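Local atomic coordinates of phosphodiesterase (Trypanosoma brucei brucei, PDB entry 5H2Q), a protein that belongs to the all-helical, metal-binding phosphodiesterases of the HD superfamily and is modelled here with zinc, magnesium and the ligand LLI. Residues A15-E20 with V70-I75; P22-D25 with D30-L33; V26-F31 with L104-V109; A48-R53 with H92-C97; Q98-F103 with F119-T124. All blocks are in the same frame, centred on the assembly; numbering follows the deposited sequence.

Contact 1: residues A15-E20 with V70-I75; sequences AVLRIE and VLLNFI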
# COMPACT_ATOMS: atom_id res chain seq x y z
N ALA A 15 -24.70 -3.11 -0.22
CA ALA A 15 -24.03 -4.04 0.68
C ALA A 15 -22.83 -3.36 1.38
O ALA A 15 -22.44 -3.78 2.47
CB ALA A 15 -23.57 -5.28 -0.09
N VAL A 16 -22.28 -2.28 0.79
CA VAL A 16 -21.14 -1.57 1.40
C VAL A 16 -21.60 -0.35 2.17
O VAL A 16 -21.15 -0.15 3.29
CB VAL A 16 -20.07 -1.20 0.36
CG1 VAL A 16 -18.99 -0.31 0.97
CG2 VAL A 16 -19.44 -2.45 -0.26
N LEU A 17 -22.50 0.46 1.56
CA LEU A 17 -23.03 1.73 2.07
C LEU A 17 -23.60 1.58 3.47
O LEU A 17 -23.41 2.45 4.31
CB LEU A 17 -24.16 2.27 1.15
CG LEU A 17 -23.80 3.31 0.09
CD1 LEU A 17 -24.85 3.33 -1.01
CD2 LEU A 17 -23.67 4.72 0.68
N ARG A 18 -24.29 0.46 3.70
CA ARG A 18 -24.98 0.14 4.94
C ARG A 18 -24.05 -0.25 6.10
O ARG A 18 -24.57 -0.40 7.21
CB ARG A 18 -26.02 -0.97 4.65
CG ARG A 18 -27.47 -0.45 4.60
CD ARG A 18 -27.75 0.59 3.52
NE ARG A 18 -29.19 0.84 3.35
CZ ARG A 18 -29.97 0.18 2.51
NH1 ARG A 18 -29.48 -0.80 1.75
NH2 ARG A 18 -31.26 0.48 2.42
N ILE A 19 -22.71 -0.32 5.91
CA ILE A 19 -21.82 -0.72 7.02
C ILE A 19 -21.21 0.48 7.76
O ILE A 19 -20.55 1.34 7.16
CB ILE A 19 -20.74 -1.72 6.52
CG1 ILE A 19 -21.37 -2.97 5.84
CG2 ILE A 19 -19.73 -2.10 7.63
CD1 ILE A 19 -20.38 -3.81 5.07
N GLU A 20 -21.36 0.51 9.09
CA GLU A 20 -20.81 1.60 9.90
C GLU A 20 -19.95 1.06 11.04
O GLU A 20 -20.08 -0.12 11.39
CB GLU A 20 -21.92 2.55 10.38
CG GLU A 20 -22.35 3.54 9.31
CD GLU A 20 -23.37 4.57 9.74
OE1 GLU A 20 -22.98 5.55 10.41
OE2 GLU A 20 -24.55 4.44 9.35
N VAL A 70 -19.29 8.77 -6.22
CA VAL A 70 -18.09 8.59 -7.06
C VAL A 70 -17.03 7.85 -6.22
O VAL A 70 -16.43 6.90 -6.70
CB VAL A 70 -17.57 9.91 -7.70
CG1 VAL A 70 -16.16 9.74 -8.26
CG2 VAL A 70 -18.53 10.36 -8.82
N LEU A 71 -16.87 8.26 -4.97
CA LEU A 71 -15.90 7.61 -4.08
C LEU A 71 -16.26 6.12 -3.93
O LEU A 71 -15.39 5.26 -4.06
CB LEU A 71 -15.84 8.33 -2.73
CG LEU A 71 -14.91 7.66 -1.67
CD1 LEU A 71 -13.44 7.76 -2.07
CD2 LEU A 71 -15.15 8.28 -0.28
N LEU A 72 -17.55 5.83 -3.72
CA LEU A 72 -17.95 4.43 -3.58
C LEU A 72 -17.74 3.65 -4.86
O LEU A 72 -17.18 2.57 -4.80
CB LEU A 72 -19.38 4.28 -3.04
CG LEU A 72 -19.76 2.81 -2.69
CD1 LEU A 72 -18.82 2.19 -1.63
CD2 LEU A 72 -21.19 2.71 -2.26
N ASN A 73 -18.14 4.21 -6.03
CA ASN A 73 -17.94 3.55 -7.33
C ASN A 73 -16.46 3.27 -7.54
O ASN A 73 -16.09 2.17 -7.95
CB ASN A 73 -18.43 4.45 -8.45
CG ASN A 73 -19.92 4.42 -8.61
OD1 ASN A 73 -20.59 3.50 -8.14
ND2 ASN A 73 -20.44 5.39 -9.35
N PHE A 74 -15.61 4.24 -7.19
CA PHE A 74 -14.18 4.06 -7.34
C PHE A 74 -13.68 2.90 -6.46
O PHE A 74 -12.94 2.06 -6.95
CB PHE A 74 -13.46 5.37 -7.02
CG PHE A 74 -11.96 5.22 -6.86
CD1 PHE A 74 -11.13 5.18 -7.98
CD2 PHE A 74 -11.39 5.07 -5.60
CE1 PHE A 74 -9.76 5.00 -7.82
CE2 PHE A 74 -10.01 4.92 -5.45
CZ PHE A 74 -9.21 4.92 -6.56
N ILE A 75 -14.07 2.83 -5.18
CA ILE A 75 -13.61 1.76 -4.29
C ILE A 75 -14.05 0.40 -4.80
O ILE A 75 -13.27 -0.57 -4.79
CB ILE A 75 -14.09 2.01 -2.84
CG1 ILE A 75 -13.40 3.30 -2.29
CG2 ILE A 75 -13.80 0.80 -1.95
CD1 ILE A 75 -14.06 3.83 -0.98
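Leu-72 puts one methyl on each of two consecutive residues, Val-16 and Leu-17, and these apolar touches make up the whole contact. Its CD1 lies 3.6 Å from CG1 of Val-16, where the two side chains run past each other in opposite senses. The other methyl, CD2, comes within 3.6 Å of the branch carbon CG of Leu-17 and 3.9 Å of Leu-17 CD1, at a slant. With CG anti to the backbone N (chi1 -172°), Leu-72 extends toward the other helix, and Val-16 answers in kind with CG1 anti to its own N (chi1 173°). This packing lays the last turn of helix 10-17 against helix 68-80, so that a short N-terminal helix of this all-helical fold is held on a longer one; the centre of the contact lies about 20 Å from the centre of the chain. Helix 43-58 adds a third surface here, with Tyr-52 touching Leu-17. Polar groups serve the backbone: Ile-19 N donates to Val-16 O (3.1 Å) as the helix ends, and Arg-53 NH1 bonds to Leu-17 O.

Contact 2: residues P22-D25 with D30-L33; sequences PNVD and DFDL
Val-24 meets the ring of Phe-31 at its edge, with the methyl CG1 near the ring plane, 3.9 Å from Phe-31 CE1 and 4.1 Å from Phe-31 CD1. The two side chains stand at about a right angle to each other. Val-24 directs this methyl at the ring because CG1 takes the place anti to the backbone N (chi1 -177°), while CG2 stays beside that N. Phe-31 is extended in the same way, its CG anti to N (chi1 174°), which carries the ring off the main chain and toward the segment 22-25. Asp-25 O also comes near the phenylalanine, 3.8 Å from Phe-31 CD1 and 4.0 Å from Phe-31 CB, oblique to the ring, and no hydrogen bond joins the two segments. Val-24 is at the surface, whereas Phe-31 is buried, its inner end touching Ile-50 of helix 43-58. Beyond the ring the chain turns into a helix. The carboxylate of Asp-32 receives Gln-35 N on OD1, and Asp-30 OD1 makes a salt bridge with Arg-323. The loop between helices 10-17 and 33-38 thus folds back on itself over the ring of Phe-31 and then ends in an aspartate N-cap, a classic start for a helix.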
# COMPACT_ATOMS: atom_id res chain seq x y z
N PRO A 22 -19.40 2.57 14.56
CA PRO A 22 -19.46 3.48 15.73
C PRO A 22 -18.62 3.05 16.94
O PRO A 22 -18.18 3.92 17.69
CB PRO A 22 -20.95 3.54 16.06
CG PRO A 22 -21.52 2.31 15.46
CD PRO A 22 -20.72 1.98 14.26
N ASN A 23 -18.36 1.74 17.11
CA ASN A 23 -17.60 1.26 18.28
C ASN A 23 -16.19 0.76 17.99
O ASN A 23 -15.52 0.27 18.90
CB ASN A 23 -18.41 0.17 19.00
CG ASN A 23 -19.63 0.70 19.71
OD1 ASN A 23 -20.23 1.72 19.33
ND2 ASN A 23 -20.05 -0.03 20.74
N VAL A 24 -15.74 0.88 16.73
CA VAL A 24 -14.42 0.43 16.31
C VAL A 24 -13.82 1.60 15.53
O VAL A 24 -14.29 1.93 14.44
CB VAL A 24 -14.47 -0.86 15.44
CG1 VAL A 24 -13.07 -1.34 15.10
CG2 VAL A 24 -15.26 -1.99 16.15
N ASP A 25 -12.80 2.22 16.11
CA ASP A 25 -12.17 3.37 15.49
C ASP A 25 -11.22 2.97 14.35
O ASP A 25 -10.10 2.51 14.59
CB ASP A 25 -11.47 4.20 16.56
CG ASP A 25 -10.80 5.46 16.06
OD1 ASP A 25 -10.99 5.80 14.87
OD2 ASP A 25 -10.12 6.11 16.87
N ASP A 30 -3.78 1.11 16.32
CA ASP A 30 -4.03 -0.28 16.75
C ASP A 30 -5.19 -0.94 16.04
O ASP A 30 -5.59 -2.06 16.43
CB ASP A 30 -4.23 -0.36 18.28
CG ASP A 30 -2.99 -0.09 19.11
OD1 ASP A 30 -1.92 0.11 18.53
OD2 ASP A 30 -3.10 -0.08 20.36
N PHE A 31 -5.75 -0.27 15.01
CA PHE A 31 -6.88 -0.84 14.29
C PHE A 31 -6.49 -2.21 13.77
O PHE A 31 -5.39 -2.37 13.23
CB PHE A 31 -7.32 0.07 13.12
CG PHE A 31 -8.39 -0.59 12.28
CD1 PHE A 31 -9.68 -0.77 12.78
CD2 PHE A 31 -8.11 -1.05 10.99
CE1 PHE A 31 -10.66 -1.39 12.01
CE2 PHE A 31 -9.09 -1.69 10.23
CZ PHE A 31 -10.36 -1.86 10.75
N ASP A 32 -7.35 -3.20 13.99
CA ASP A 32 -7.10 -4.60 13.64
C ASP A 32 -8.00 -5.03 12.48
O ASP A 32 -9.17 -5.40 12.67
CB ASP A 32 -7.34 -5.47 14.87
CG ASP A 32 -6.90 -6.92 14.72
OD1 ASP A 32 -6.74 -7.37 13.55
OD2 ASP A 32 -6.78 -7.61 15.75
N LEU A 33 -7.45 -4.99 11.25
CA LEU A 33 -8.19 -5.38 10.06
C LEU A 33 -8.55 -6.88 10.05
O LEU A 33 -9.62 -7.26 9.54
CB LEU A 33 -7.41 -4.97 8.78
CG LEU A 33 -8.10 -5.24 7.43
CD1 LEU A 33 -9.48 -4.53 7.32
CD2 LEU A 33 -7.21 -4.76 6.29

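Contact 3: residues V26-F31 with L104-V109; sequences VTDIDF and LYRGNV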
# COMPACT_ATOMS: atom_id res chain seq x y z
N VAL A 26 -11.64 3.26 13.10
CA VAL A 26 -10.83 2.92 11.91
C VAL A 26 -9.62 3.86 11.73
O VAL A 26 -8.80 3.62 10.84
CB VAL A 26 -11.68 2.82 10.62
CG1 VAL A 26 -12.74 1.73 10.75
CG2 VAL A 26 -12.30 4.17 10.24
N THR A 27 -9.51 4.91 12.55
CA THR A 27 -8.39 5.86 12.44
C THR A 27 -7.23 5.53 13.40
O THR A 27 -6.22 6.23 13.39
CB THR A 27 -8.86 7.31 12.69
OG1 THR A 27 -9.12 7.49 14.08
CG2 THR A 27 -10.06 7.73 11.83
N ASP A 28 -7.40 4.54 14.28
CA ASP A 28 -6.40 4.20 15.30
C ASP A 28 -5.17 3.44 14.78
O ASP A 28 -5.31 2.58 13.91
CB ASP A 28 -7.08 3.41 16.43
CG ASP A 28 -6.32 3.51 17.74
OD1 ASP A 28 -6.57 4.48 18.50
OD2 ASP A 28 -5.38 2.71 17.94
N ILE A 29 -3.97 3.70 15.36
CA ILE A 29 -2.78 2.94 14.97
C ILE A 29 -2.94 1.45 15.31
O ILE A 29 -2.32 0.63 14.64
CB ILE A 29 -1.43 3.52 15.47
CG1 ILE A 29 -1.22 3.32 17.00
CG2 ILE A 29 -1.26 4.99 15.04
CD1 ILE A 29 0.23 3.60 17.47
N ASP A 30 -3.78 1.11 16.32
CA ASP A 30 -4.03 -0.28 16.75
C ASP A 30 -5.19 -0.94 16.04
O ASP A 30 -5.59 -2.06 16.43
CB ASP A 30 -4.23 -0.36 18.28
CG ASP A 30 -2.99 -0.09 19.11
OD1 ASP A 30 -1.92 0.11 18.53
OD2 ASP A 30 -3.10 -0.08 20.36
N PHE A 31 -5.75 -0.27 15.01
CA PHE A 31 -6.88 -0.84 14.29
C PHE A 31 -6.49 -2.21 13.77
O PHE A 31 -5.39 -2.37 13.23
CB PHE A 31 -7.32 0.07 13.12
CG PHE A 31 -8.39 -0.59 12.28
CD1 PHE A 31 -9.68 -0.77 12.78
CD2 PHE A 31 -8.11 -1.05 10.99
CE1 PHE A 31 -10.66 -1.39 12.01
CE2 PHE A 31 -9.09 -1.69 10.23
CZ PHE A 31 -10.36 -1.86 10.75
N LEU A 104 -0.29 10.11 8.40
CA LEU A 104 -0.64 11.51 8.17
C LEU A 104 -1.23 12.19 9.38
O LEU A 104 -0.78 13.29 9.70
CB LEU A 104 -1.65 11.61 6.99
CG LEU A 104 -1.13 11.23 5.61
CD1 LEU A 104 -2.28 11.15 4.58
CD2 LEU A 104 -0.06 12.22 5.14
N TYR A 105 -2.23 11.57 10.05
CA TYR A 105 -3.03 12.27 11.08
C TYR A 105 -2.79 11.88 12.53
O TYR A 105 -3.35 12.52 13.44
CB TYR A 105 -4.51 12.17 10.72
CG TYR A 105 -4.78 12.80 9.36
CD1 TYR A 105 -4.63 14.17 9.16
CD2 TYR A 105 -5.04 12.01 8.25
CE1 TYR A 105 -4.80 14.74 7.89
CE2 TYR A 105 -5.22 12.57 6.98
CZ TYR A 105 -5.11 13.94 6.81
OH TYR A 105 -5.30 14.49 5.57
N ARG A 106 -1.96 10.85 12.78
CA ARG A 106 -1.55 10.47 14.13
C ARG A 106 -0.04 10.77 14.20
O ARG A 106 0.44 11.17 15.25
CB ARG A 106 -1.84 8.99 14.45
CG ARG A 106 -3.31 8.57 14.31
CD ARG A 106 -4.15 9.11 15.43
NE ARG A 106 -5.47 8.48 15.47
CZ ARG A 106 -6.33 8.62 16.46
NH1 ARG A 106 -6.02 9.37 17.52
NH2 ARG A 106 -7.51 8.01 16.42
N GLY A 107 0.67 10.57 13.09
CA GLY A 107 2.10 10.86 12.96
C GLY A 107 2.45 12.28 12.57
O GLY A 107 3.63 12.61 12.44
N ASN A 108 1.41 13.15 12.33
CA ASN A 108 1.53 14.56 11.94
C ASN A 108 2.20 14.81 10.59
O ASN A 108 2.60 15.95 10.32
CB ASN A 108 2.23 15.39 13.04
CG ASN A 108 1.61 15.29 14.41
OD1 ASN A 108 0.39 15.17 14.56
ND2 ASN A 108 2.43 15.32 15.44
N VAL A 109 2.30 13.79 9.70
CA VAL A 109 2.91 14.02 8.41
C VAL A 109 2.02 14.89 7.51
O VAL A 109 2.49 15.44 6.52
CB VAL A 109 3.41 12.71 7.71
CG1 VAL A 109 4.19 13.04 6.45
CG2 VAL A 109 4.29 11.90 8.66
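Arg-106 reaches across to the loop at Thr-27 to Ile-29, and its side chain passes from Ile-29 to the two oxygens of Thr-27. CB packs on the Ile-29 methyl CG2 at 4.1 Å. CG touches the same methyl and comes within 3.8 Å of Thr-27 O; the chain bends at chi2 (-73°), and CD is 4.1 Å from Thr-27 O. NE donates to Thr-27 O at 3.2 Å in a nearly straight bond (165°), with the oxygen close to the guanidinium plane but the nitrogen well above the plane of the carbonyl. At the tip NH2 donates to Thr-27 OG1 at 2.9 Å, a more bent bond (137°), so one threonine is gripped side-on through two oxygens. OG1 also bonds with Asp-25 OD1, while Asp-25 OD2 forms a long, weak ion pair with Arg-106 NH2. Asp-28 OD1 sits over one guanidinium face, 4.2 Å from NH2, close enough for charge attraction alone. The other carboxylate oxygen, Asp-28 OD2, accepts Asp-30 N at 2.8 Å in an Asx turn. Arg-106 follows directly on helix 90-105, from which Gln-98 NE2 bonds to Val-26 O and Asp-28 O, while Leu-54 of helix 43-58 touches Val-26 and Thr-27.

Contact 4: residues A48-R53 with H92-C97; sequences AAIAYR and HVVDVC. With ZN (zinc ion), chain C.
Val-94 presses its methyl CG1 into the surface of helix 43-58 beside Ile-50 and Ala-51. The methyl is 4.0 Å from Ile-50 CG2, 4.1 Å from Ile-50 CB and 4.4 Å from Ala-51 N, so it rests partly on a side chain and partly on main chain. Both branches reach out by the same torsional choice: Val-94 CG1 is anti to the backbone N (chi1 173°), and so is Ile-50 CG2, the two side chains crossing at roughly a right angle. The small side chain of Ala-51 is consistent with the close approach of the helices, Ala-51 CA to Val-94 CA 6.1 Å. In the next shell, Leu-126 of helix 115-127 touches both Ala-51 and Cys-97, and Leu-33 and Ala-36 of helix 33-38 pack on Ile-50. All three residues that touch here are buried.

On the side of helix 90-105 turned away from this packing, His-92 extends (chi1 166°) and binds the zinc ion through NE2 at 2.1 Å. Two waters, at 2.3 Å and 2.2 Å from the zinc, and His-128, Asp-129 and Asp-242 complete six ligands. The ring of His-92 also meets that of His-128 at about 60° and that of His-88 edge-to-face. Two histidines and two aspartates, one His-Asp pair adjacent in sequence, form the metal site that gives the HD superfamily its name.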
# COMPACT_ATOMS: atom_id res chain seq x y z
N ALA A 48 -14.20 -2.73 1.99
CA ALA A 48 -14.60 -1.57 1.18
C ALA A 48 -15.23 -0.48 2.06
O ALA A 48 -14.91 0.70 1.88
CB ALA A 48 -15.56 -2.00 0.07
N ALA A 49 -16.09 -0.86 3.03
CA ALA A 49 -16.69 0.15 3.93
C ALA A 49 -15.62 0.84 4.81
O ALA A 49 -15.78 2.02 5.13
CB ALA A 49 -17.76 -0.49 4.80
N ILE A 50 -14.53 0.13 5.19
CA ILE A 50 -13.48 0.76 6.00
C ILE A 50 -12.86 1.88 5.20
O ILE A 50 -12.77 2.98 5.71
CB ILE A 50 -12.41 -0.26 6.50
CG1 ILE A 50 -12.99 -1.11 7.62
CG2 ILE A 50 -11.12 0.47 7.03
CD1 ILE A 50 -12.29 -2.43 7.79
N ALA A 51 -12.47 1.62 3.94
CA ALA A 51 -11.88 2.66 3.11
C ALA A 51 -12.89 3.80 2.85
O ALA A 51 -12.55 4.97 2.96
CB ALA A 51 -11.41 2.05 1.80
N TYR A 52 -14.15 3.44 2.59
CA TYR A 52 -15.20 4.42 2.30
C TYR A 52 -15.45 5.35 3.50
O TYR A 52 -15.38 6.56 3.34
CB TYR A 52 -16.49 3.67 1.90
CG TYR A 52 -17.66 4.55 1.54
CD1 TYR A 52 -17.63 5.36 0.41
CD2 TYR A 52 -18.87 4.45 2.24
CE1 TYR A 52 -18.72 6.15 0.05
CE2 TYR A 52 -19.96 5.24 1.89
CZ TYR A 52 -19.89 6.07 0.78
OH TYR A 52 -20.96 6.85 0.44
N ARG A 53 -15.70 4.77 4.69
CA ARG A 53 -15.95 5.56 5.89
C ARG A 53 -14.73 6.31 6.37
O ARG A 53 -14.88 7.43 6.87
CB ARG A 53 -16.57 4.68 6.99
CG ARG A 53 -17.93 4.11 6.64
CD ARG A 53 -18.93 5.20 6.30
NE ARG A 53 -20.20 4.68 5.80
CZ ARG A 53 -21.24 5.44 5.48
NH1 ARG A 53 -22.37 4.89 5.05
NH2 ARG A 53 -21.17 6.76 5.59
N HIS A 92 -4.88 -5.99 1.66
CA HIS A 92 -3.58 -5.33 1.72
C HIS A 92 -3.71 -3.84 1.41
O HIS A 92 -3.15 -3.01 2.13
CB HIS A 92 -2.58 -5.98 0.75
CG HIS A 92 -1.36 -5.15 0.53
ND1 HIS A 92 -0.47 -4.88 1.55
CD2 HIS A 92 -0.91 -4.57 -0.61
CE1 HIS A 92 0.51 -4.18 1.00
NE2 HIS A 92 0.26 -3.92 -0.30
N VAL A 93 -4.42 -3.49 0.30
CA VAL A 93 -4.52 -2.07 -0.06
C VAL A 93 -5.39 -1.29 0.92
O VAL A 93 -5.11 -0.13 1.22
CB VAL A 93 -4.90 -1.84 -1.54
CG1 VAL A 93 -3.87 -2.50 -2.46
CG2 VAL A 93 -6.32 -2.34 -1.85
N VAL A 94 -6.44 -1.92 1.45
CA VAL A 94 -7.24 -1.23 2.48
C VAL A 94 -6.37 -0.98 3.71
O VAL A 94 -6.41 0.10 4.30
CB VAL A 94 -8.55 -2.01 2.82
CG1 VAL A 94 -9.29 -1.36 4.02
CG2 VAL A 94 -9.46 -2.02 1.60
N ASP A 95 -5.55 -1.96 4.07
CA ASP A 95 -4.61 -1.82 5.16
C ASP A 95 -3.62 -0.69 4.89
O ASP A 95 -3.38 0.13 5.79
CB ASP A 95 -3.85 -3.15 5.37
CG ASP A 95 -2.75 -3.02 6.40
OD1 ASP A 95 -3.02 -2.50 7.50
OD2 ASP A 95 -1.61 -3.44 6.10
N VAL A 96 -3.04 -0.64 3.68
CA VAL A 96 -2.07 0.41 3.34
C VAL A 96 -2.72 1.81 3.42
O VAL A 96 -2.11 2.75 3.95
CB VAL A 96 -1.35 0.14 2.01
CG1 VAL A 96 -0.55 1.36 1.55
CG2 VAL A 96 -0.44 -1.09 2.13
N CYS A 97 -3.97 1.90 2.96
CA CYS A 97 -4.75 3.14 2.99
C CYS A 97 -4.92 3.58 4.44
O CYS A 97 -4.57 4.70 4.79
CB CYS A 97 -6.10 2.93 2.32
SG CYS A 97 -7.12 4.42 2.23
ZN ZN C . 1.58 -3.15 -1.78
O HOH W 1 3.21 -2.80 -3.34
O HOH W 2 2.96 -4.81 -1.40

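Contact 5: residues Q98-F103 with F119-T124; sequences QTIYTF and FVLLIT
In the antiparallel helix pair 90-105 and 115-127, Ile-100 and Tyr-101 pack against Leu-121 and Leu-122 across an apolar seam. The axes of the two segments are 9.4 Å apart at closest approach, and their directions differ by 156°. Leu-122 works with both methyls. CD2 lies over the backbone, 3.7 Å from Tyr-101 N, and also reaches the Ile-100 methyl CG2 at 4.1 Å; CD1 meets the edge of the tyrosine ring, near its plane, 3.9 Å from Tyr-101 CD2. With CG anti to the carbonyl carbon (chi1 -64°), the end of Leu-122 comes nearer to helix 90-105 than its CB does, and its methyls reach Tyr-101 and Ile-100. Leu-121 completes the seam with CD1 at 3.8 Å from Ile-100 CG2, its side chain nearly perpendicular to that of the isoleucine. Each helix ties down a threonine hydroxyl by itself: Thr-102 OG1 donates to Thr-99 O at 2.6 Å, on a lone pair, and Thr-124 OG1 to Val-120 O. Met-238 of helix 227-242 touches both Ile-100 and Leu-121. Helix 90-105 carries His-92, and helix 115-127 leads straight into His-128 and Asp-129, so this seam belongs to the helical core that frames the HD metal site.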
# COMPACT_ATOMS: atom_id res chain seq x y z
N GLN A 98 -5.44 2.66 5.30
CA GLN A 98 -5.66 2.93 6.73
C GLN A 98 -4.35 3.31 7.44
O GLN A 98 -4.33 4.26 8.25
CB GLN A 98 -6.34 1.73 7.39
CG GLN A 98 -6.90 2.06 8.79
CD GLN A 98 -5.87 1.95 9.91
OE1 GLN A 98 -4.86 1.24 9.81
NE2 GLN A 98 -6.09 2.67 11.00
N THR A 99 -3.28 2.58 7.15
CA THR A 99 -1.97 2.83 7.77
C THR A 99 -1.44 4.20 7.41
O THR A 99 -1.05 4.96 8.29
CB THR A 99 -0.97 1.72 7.41
OG1 THR A 99 -1.54 0.48 7.80
CG2 THR A 99 0.36 1.89 8.14
N ILE A 100 -1.47 4.55 6.11
CA ILE A 100 -1.00 5.86 5.66
C ILE A 100 -1.84 6.95 6.36
O ILE A 100 -1.29 7.94 6.82
CB ILE A 100 -0.98 5.98 4.14
CG1 ILE A 100 0.17 5.09 3.55
CG2 ILE A 100 -0.78 7.43 3.70
CD1 ILE A 100 0.10 4.97 2.08
N TYR A 101 -3.16 6.73 6.48
CA TYR A 101 -4.00 7.69 7.19
C TYR A 101 -3.42 7.95 8.61
O TYR A 101 -3.30 9.10 9.03
CB TYR A 101 -5.43 7.15 7.32
CG TYR A 101 -6.36 8.18 7.92
CD1 TYR A 101 -6.45 8.34 9.31
CD2 TYR A 101 -7.12 9.01 7.11
CE1 TYR A 101 -7.26 9.32 9.86
CE2 TYR A 101 -7.94 10.00 7.66
CZ TYR A 101 -8.02 10.14 9.03
OH TYR A 101 -8.87 11.08 9.57
N THR A 102 -3.00 6.88 9.32
CA THR A 102 -2.40 7.07 10.65
C THR A 102 -1.10 7.83 10.58
O THR A 102 -0.84 8.61 11.51
CB THR A 102 -2.24 5.77 11.44
OG1 THR A 102 -1.19 5.00 10.86
CG2 THR A 102 -3.54 4.95 11.56
N PHE A 103 -0.27 7.59 9.55
CA PHE A 103 1.00 8.33 9.43
C PHE A 103 0.72 9.79 9.24
O PHE A 103 1.35 10.62 9.85
CB PHE A 103 1.86 7.81 8.28
CG PHE A 103 2.33 6.38 8.40
CD1 PHE A 103 2.34 5.72 9.63
CD2 PHE A 103 2.77 5.68 7.27
CE1 PHE A 103 2.80 4.40 9.74
CE2 PHE A 103 3.22 4.36 7.39
CZ PHE A 103 3.22 3.73 8.61
N PHE A 119 -5.16 13.63 0.21
CA PHE A 119 -6.26 12.96 -0.49
C PHE A 119 -5.68 12.04 -1.58
O PHE A 119 -6.04 10.87 -1.64
CB PHE A 119 -7.18 14.01 -1.14
CG PHE A 119 -8.32 13.39 -1.91
CD1 PHE A 119 -9.11 12.40 -1.33
CD2 PHE A 119 -8.60 13.78 -3.22
CE1 PHE A 119 -10.20 11.84 -2.03
CE2 PHE A 119 -9.66 13.20 -3.93
CZ PHE A 119 -10.45 12.23 -3.32
N VAL A 120 -4.77 12.58 -2.41
CA VAL A 120 -4.14 11.79 -3.47
C VAL A 120 -3.46 10.55 -2.90
O VAL A 120 -3.62 9.46 -3.45
CB VAL A 120 -3.16 12.66 -4.32
CG1 VAL A 120 -2.31 11.80 -5.26
CG2 VAL A 120 -3.93 13.75 -5.10
N LEU A 121 -2.71 10.69 -1.80
CA LEU A 121 -2.01 9.53 -1.20
C LEU A 121 -2.97 8.42 -0.76
O LEU A 121 -2.73 7.23 -1.02
CB LEU A 121 -1.27 10.00 0.05
CG LEU A 121 0.23 10.13 0.07
CD1 LEU A 121 0.69 10.11 1.52
CD2 LEU A 121 0.93 8.97 -0.66
N LEU A 122 -4.08 8.80 -0.11
CA LEU A 122 -5.06 7.81 0.37
C LEU A 122 -5.72 7.09 -0.79
O LEU A 122 -5.89 5.86 -0.75
CB LEU A 122 -6.07 8.49 1.29
CG LEU A 122 -5.45 9.07 2.57
CD1 LEU A 122 -6.46 9.90 3.32
CD2 LEU A 122 -4.89 7.96 3.48
N ILE A 123 -6.02 7.83 -1.86
CA ILE A 123 -6.56 7.25 -3.09
C ILE A 123 -5.53 6.30 -3.70
O ILE A 123 -5.86 5.18 -4.06
CB ILE A 123 -6.96 8.36 -4.09
CG1 ILE A 123 -8.24 9.14 -3.61
CG2 ILE A 123 -7.11 7.78 -5.51
CD1 ILE A 123 -9.51 8.25 -3.29
N THR A 124 -4.26 6.75 -3.80
CA THR A 124 -3.16 5.96 -4.37
C THR A 124 -2.94 4.63 -3.66
O THR A 124 -2.71 3.61 -4.31
CB THR A 124 -1.88 6.81 -4.44
OG1 THR A 124 -2.14 7.96 -5.25
CG2 THR A 124 -0.72 6.04 -5.07

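Helix 90-105 is the common thread: contacts 3, 4 and 5 all use it, with contacts 4 and 5 centred 9 Å apart and joined where Cys-97 O meets Leu-122 CD2. Contact 1 is centred about 20 Å from the centre of the chain and 11 Å from the centre of contact 4, to which it connects through helix 43-58. Contacts 2 and 3 share Asp-30 and Phe-31 and have centres 11 Å apart; the loop they form touches contact 4 where Phe-31 CZ lies 3.6 Å from Ile-50 CD1. The zinc ion belongs to contact 4, while in contact 5 the side chain of Ile-100 is about 9 Å from zinc and about 12 Å from LLI.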